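Local coordinates for nisin biosynthesis protein NisC (Lactococcus lactis subsp. lactis, PDB 2G0D) that catalyses the zinc-dependent cyclisation of the nisin precursor peptide, adding cysteine thiols to dehydrated residues to form (methyl)lanthionine rings, at residues S91-R96 / L144-L149; G329-C334 / I380-K385. All blocks are in the same frame, centred on the assembly; numbering follows the deposited sequence.

Overall arrangement
Contacts 1 and 2 each join helical regions about 50 residues apart in sequence, and contact 1 closes along the chain before contact 2 opens. Their centres are 20 Å apart and their nearest atoms about 9 Å apart, so the two do not touch. Both are touched by the same loop region near the C-terminus: Y394 and Q397 meet residues of 144-149, while W395, R396 and L401 meet E332 of contact 2. Contact 2 is the one tied to the metal site by sequence: helix 327-341 begins just after C324 and H325, which bind zinc together with C278. The side chain of E332 itself lies about 13 Å from the zinc ion, too far to bind it.

Contact 1 (S91-R96 / L144-L149); sequences SILHLR and LSYLLL
L93 carries its CG anti to the backbone N (chi1 -178°): CB already points toward 144-149, and this torsion carries CG and its methyls away from the backbone N, across to L149, whose own CG lies beside its backbone N (chi1 -68°). The two leucines cross obliquely. A single methyl of L93 does the touching: CD2 lies 3.7 Å from L149 CD1 and 3.9 Å from L149 CB, so it rests against both the root and one tip of that side chain. The same CD2 approaches the ring of Y146 obliquely, 4.0 Å from its CE1.

No hydrogen bond crosses between the segments, and the attraction is purely apolar. Leucine suits position 93 because it carries a methyl far enough out to reach both neighbours and offers no polar group. Tyrosine suits 146 because it is two-sided in chemistry: its CE1 joins the apolar contact and the side chain also packs on A86, A89 and L90, whereas its hydroxyl is hydrogen-bonded to N110 OD1 on helix 100-122. That bond, together with the packing, should restrain the position of the ring. L149 also packs on L90, and on Y394 and Q397 of a loop, while nearby R96 forms a salt bridge with D107.

Backbone turns close the two segments locally, R96 N bonding L93 O and L149 N bonding Y146 O. L93, in the turn following helix 85-92, thus packs on Y146 of helix 140-147 and on L149 close behind it, within the alpha toroid of lanthionine cyclases.

Contact 2 (G329-C334 / I380-K385); sequences GLIEIC and ILVLSK
Segments 329-334 and 380-385 are both helical, run in roughly the same direction, and come closest at E332 and V382, whose CA atoms are 6.5 Å apart. E332 reaches across with CG anti to the backbone N (chi1 -166°) and a bend at chi2, so its carboxylate passes alongside the V382 side chain, the two pointing in opposite directions. E332 OE1 lies 3.2 Å from V382 CG1, a tight contact between a carboxylate oxygen and a methyl. I331 adds a looser apolar touch, its CG2 4.2 Å from the same CG1; being short and apolar, valine suits a place where the backbones come this close.

A buried carboxylate needs partners. A bridging water donates to V382 O at 2.7 Å; its leg to E332 OE1, at 2.5 Å, is unusually short and so doubtful in detail. The other oxygen, OE2, makes a salt bridge with R396, which probably keeps the glutamate charged, and W395 and L401 pack on its side chain. In the second helix, S384 OG bends back to L381 O at 2.8 Å, on the same face of the carbonyl plane as K385 N. K385 turns its amine away to E46 and I390 O.

This is close helix-helix packing with a water-bridged, salt-bridged glutamate, joining helix 376-387 to the helix that follows zinc ligands C324 and H325 in the LanC alpha toroid.

Contact 1 (S91-R96 / L144-L149)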
# COMPACT_ATOMS: atom_id res chain seq x y z
N SER A 91 -1.07 11.94 -4.99
CA SER A 91 -0.40 12.12 -6.27
C SER A 91 0.09 13.57 -6.52
O SER A 91 1.03 13.80 -7.32
CB SER A 91 -1.27 11.61 -7.42
OG SER A 91 -2.36 12.48 -7.73
N ILE A 92 -0.51 14.55 -5.81
CA ILE A 92 -0.11 15.96 -5.98
C ILE A 92 0.45 16.61 -4.70
O ILE A 92 0.79 17.79 -4.68
CB ILE A 92 -1.27 16.84 -6.54
CG1 ILE A 92 -2.40 16.98 -5.50
CG2 ILE A 92 -1.81 16.26 -7.86
CD1 ILE A 92 -3.57 17.85 -5.97
N LEU A 93 0.52 15.85 -3.63
CA LEU A 93 0.92 16.40 -2.31
C LEU A 93 2.23 17.21 -2.35
O LEU A 93 2.30 18.29 -1.75
CB LEU A 93 0.99 15.28 -1.25
CG LEU A 93 1.35 15.74 0.17
CD1 LEU A 93 0.34 16.76 0.70
CD2 LEU A 93 1.44 14.57 1.09
N HIS A 94 3.24 16.72 -3.08
CA HIS A 94 4.56 17.42 -3.21
C HIS A 94 4.49 18.80 -3.87
O HIS A 94 5.43 19.58 -3.79
CB HIS A 94 5.51 16.56 -4.03
CG HIS A 94 5.04 16.34 -5.42
ND1 HIS A 94 4.01 15.48 -5.71
CD2 HIS A 94 5.43 16.88 -6.60
CE1 HIS A 94 3.79 15.49 -7.01
NE2 HIS A 94 4.64 16.34 -7.57
N LEU A 95 3.36 19.10 -4.50
CA LEU A 95 3.16 20.37 -5.18
C LEU A 95 2.45 21.43 -4.32
O LEU A 95 2.30 22.57 -4.75
CB LEU A 95 2.36 20.13 -6.45
CG LEU A 95 3.04 19.33 -7.58
CD1 LEU A 95 2.02 18.91 -8.64
CD2 LEU A 95 4.15 20.15 -8.23
N ARG A 96 2.05 21.02 -3.11
CA ARG A 96 1.33 21.86 -2.15
C ARG A 96 1.82 23.32 -2.08
O ARG A 96 1.01 24.24 -2.22
CB ARG A 96 1.32 21.24 -0.74
CG ARG A 96 0.40 22.01 0.23
CD ARG A 96 0.02 21.27 1.53
NE ARG A 96 -0.76 22.17 2.40
CZ ARG A 96 -2.09 22.27 2.43
NH1 ARG A 96 -2.86 21.50 1.66
NH2 ARG A 96 -2.67 23.16 3.24
N LEU A 144 -5.34 6.60 6.26
CA LEU A 144 -4.45 7.05 7.34
C LEU A 144 -2.99 7.19 6.86
O LEU A 144 -2.27 8.09 7.27
CB LEU A 144 -4.58 6.09 8.53
CG LEU A 144 -3.86 6.40 9.86
CD1 LEU A 144 -4.18 7.82 10.38
CD2 LEU A 144 -4.22 5.38 10.89
N SER A 145 -2.57 6.32 5.96
CA SER A 145 -1.20 6.38 5.40
C SER A 145 -0.93 7.76 4.81
O SER A 145 0.09 8.40 5.11
CB SER A 145 -0.99 5.31 4.33
OG SER A 145 0.38 5.25 3.96
N TYR A 146 -1.87 8.20 3.96
CA TYR A 146 -1.86 9.55 3.40
C TYR A 146 -1.99 10.62 4.48
O TYR A 146 -1.19 11.57 4.51
CB TYR A 146 -2.95 9.76 2.33
CG TYR A 146 -3.15 11.24 2.02
CD1 TYR A 146 -2.22 11.95 1.25
CD2 TYR A 146 -4.24 11.93 2.53
CE1 TYR A 146 -2.38 13.32 1.00
CE2 TYR A 146 -4.41 13.31 2.30
CZ TYR A 146 -3.47 14.00 1.55
OH TYR A 146 -3.64 15.36 1.30
N LEU A 147 -2.98 10.49 5.36
CA LEU A 147 -3.24 11.51 6.40
C LEU A 147 -2.02 11.82 7.25
O LEU A 147 -1.77 12.98 7.54
CB LEU A 147 -4.45 11.17 7.29
CG LEU A 147 -5.82 11.18 6.57
CD1 LEU A 147 -6.91 10.59 7.48
CD2 LEU A 147 -6.21 12.58 6.10
N LEU A 148 -1.23 10.77 7.59
CA LEU A 148 -0.06 10.91 8.46
C LEU A 148 1.11 11.73 7.87
O LEU A 148 2.05 12.11 8.60
CB LEU A 148 0.43 9.54 8.95
CG LEU A 148 -0.53 8.88 9.96
CD1 LEU A 148 -0.19 7.41 10.09
CD2 LEU A 148 -0.51 9.58 11.34
N LEU A 149 1.04 12.03 6.58
CA LEU A 149 1.95 12.97 5.94
C LEU A 149 1.57 14.43 6.15
O LEU A 149 2.36 15.31 5.84
CB LEU A 149 1.98 12.70 4.42
CG LEU A 149 2.62 11.38 3.94
CD1 LEU A 149 2.38 11.27 2.43
CD2 LEU A 149 4.14 11.32 4.29

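Contact 2 (G329-C334 / I380-K385)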
# COMPACT_ATOMS: atom_id res chain seq x y z
N GLY A 329 7.44 -5.07 -6.82
CA GLY A 329 7.00 -4.80 -5.44
C GLY A 329 7.96 -5.38 -4.42
O GLY A 329 8.29 -4.72 -3.45
N LEU A 330 8.41 -6.61 -4.63
CA LEU A 330 9.44 -7.27 -3.78
C LEU A 330 10.72 -6.45 -3.73
O LEU A 330 11.28 -6.16 -2.68
CB LEU A 330 9.72 -8.68 -4.35
CG LEU A 330 8.91 -9.84 -3.73
CD1 LEU A 330 7.41 -9.64 -3.92
CD2 LEU A 330 9.35 -11.23 -4.23
N ILE A 331 11.18 -6.06 -4.91
CA ILE A 331 12.37 -5.23 -5.03
C ILE A 331 12.25 -3.91 -4.25
O ILE A 331 13.16 -3.51 -3.53
CB ILE A 331 12.73 -5.04 -6.56
CG1 ILE A 331 13.26 -6.37 -7.14
CG2 ILE A 331 13.77 -3.94 -6.78
CD1 ILE A 331 14.62 -6.88 -6.55
N GLU A 332 11.12 -3.23 -4.38
CA GLU A 332 10.94 -1.97 -3.69
C GLU A 332 10.90 -2.08 -2.17
O GLU A 332 11.31 -1.15 -1.44
CB GLU A 332 9.69 -1.23 -4.20
CG GLU A 332 9.70 0.23 -3.73
CD GLU A 332 10.75 1.09 -4.45
OE1 GLU A 332 11.20 0.67 -5.54
OE2 GLU A 332 11.10 2.20 -3.95
N ILE A 333 10.34 -3.20 -1.70
CA ILE A 333 10.42 -3.54 -0.28
C ILE A 333 11.87 -3.75 0.19
O ILE A 333 12.24 -3.24 1.25
CB ILE A 333 9.56 -4.77 0.03
CG1 ILE A 333 8.08 -4.47 -0.23
CG2 ILE A 333 9.76 -5.18 1.49
CD1 ILE A 333 7.22 -5.72 -0.50
N CYS A 334 12.68 -4.49 -0.59
CA CYS A 334 14.10 -4.64 -0.27
C CYS A 334 14.81 -3.29 -0.22
O CYS A 334 15.69 -3.07 0.60
CB CYS A 334 14.82 -5.50 -1.32
SG CYS A 334 14.25 -7.21 -1.42
N ILE A 380 8.19 1.47 -13.80
CA ILE A 380 9.02 2.62 -14.14
C ILE A 380 9.36 3.43 -12.88
O ILE A 380 10.49 3.87 -12.73
CB ILE A 380 8.35 3.52 -15.22
CG1 ILE A 380 8.33 2.78 -16.56
CG2 ILE A 380 9.05 4.88 -15.35
CD1 ILE A 380 7.34 3.33 -17.61
N LEU A 381 8.38 3.61 -11.99
CA LEU A 381 8.65 4.30 -10.73
C LEU A 381 9.77 3.62 -9.95
O LEU A 381 10.69 4.29 -9.49
CB LEU A 381 7.40 4.39 -9.85
CG LEU A 381 6.58 5.67 -10.03
CD1 LEU A 381 5.11 5.43 -9.65
CD2 LEU A 381 7.16 6.80 -9.21
N VAL A 382 9.67 2.30 -9.79
CA VAL A 382 10.70 1.52 -9.11
C VAL A 382 12.05 1.76 -9.78
O VAL A 382 13.03 2.10 -9.11
CB VAL A 382 10.37 0.00 -9.10
CG1 VAL A 382 11.47 -0.80 -8.40
CG2 VAL A 382 9.02 -0.29 -8.41
N LEU A 383 12.10 1.59 -11.10
CA LEU A 383 13.36 1.64 -11.84
C LEU A 383 13.91 3.04 -11.74
O LEU A 383 15.10 3.23 -11.66
CB LEU A 383 13.15 1.24 -13.32
CG LEU A 383 12.96 -0.26 -13.64
CD1 LEU A 383 12.38 -0.45 -15.04
CD2 LEU A 383 14.33 -0.91 -13.57
N SER A 384 13.03 4.03 -11.75
CA SER A 384 13.49 5.41 -11.77
C SER A 384 14.19 5.82 -10.45
O SER A 384 15.10 6.62 -10.48
CB SER A 384 12.35 6.37 -12.14
OG SER A 384 11.42 6.51 -11.07
N LYS A 385 13.76 5.27 -9.31
CA LYS A 385 14.37 5.65 -8.01
C LYS A 385 15.65 4.92 -7.71
O LYS A 385 16.41 5.35 -6.84
CB LYS A 385 13.37 5.64 -6.85
CG LYS A 385 12.12 6.54 -7.13
CD LYS A 385 12.46 8.06 -7.15
CE LYS A 385 12.94 8.57 -8.52
NZ LYS A 385 13.13 10.03 -8.47
O HOH W 1 13.05 2.12 -6.41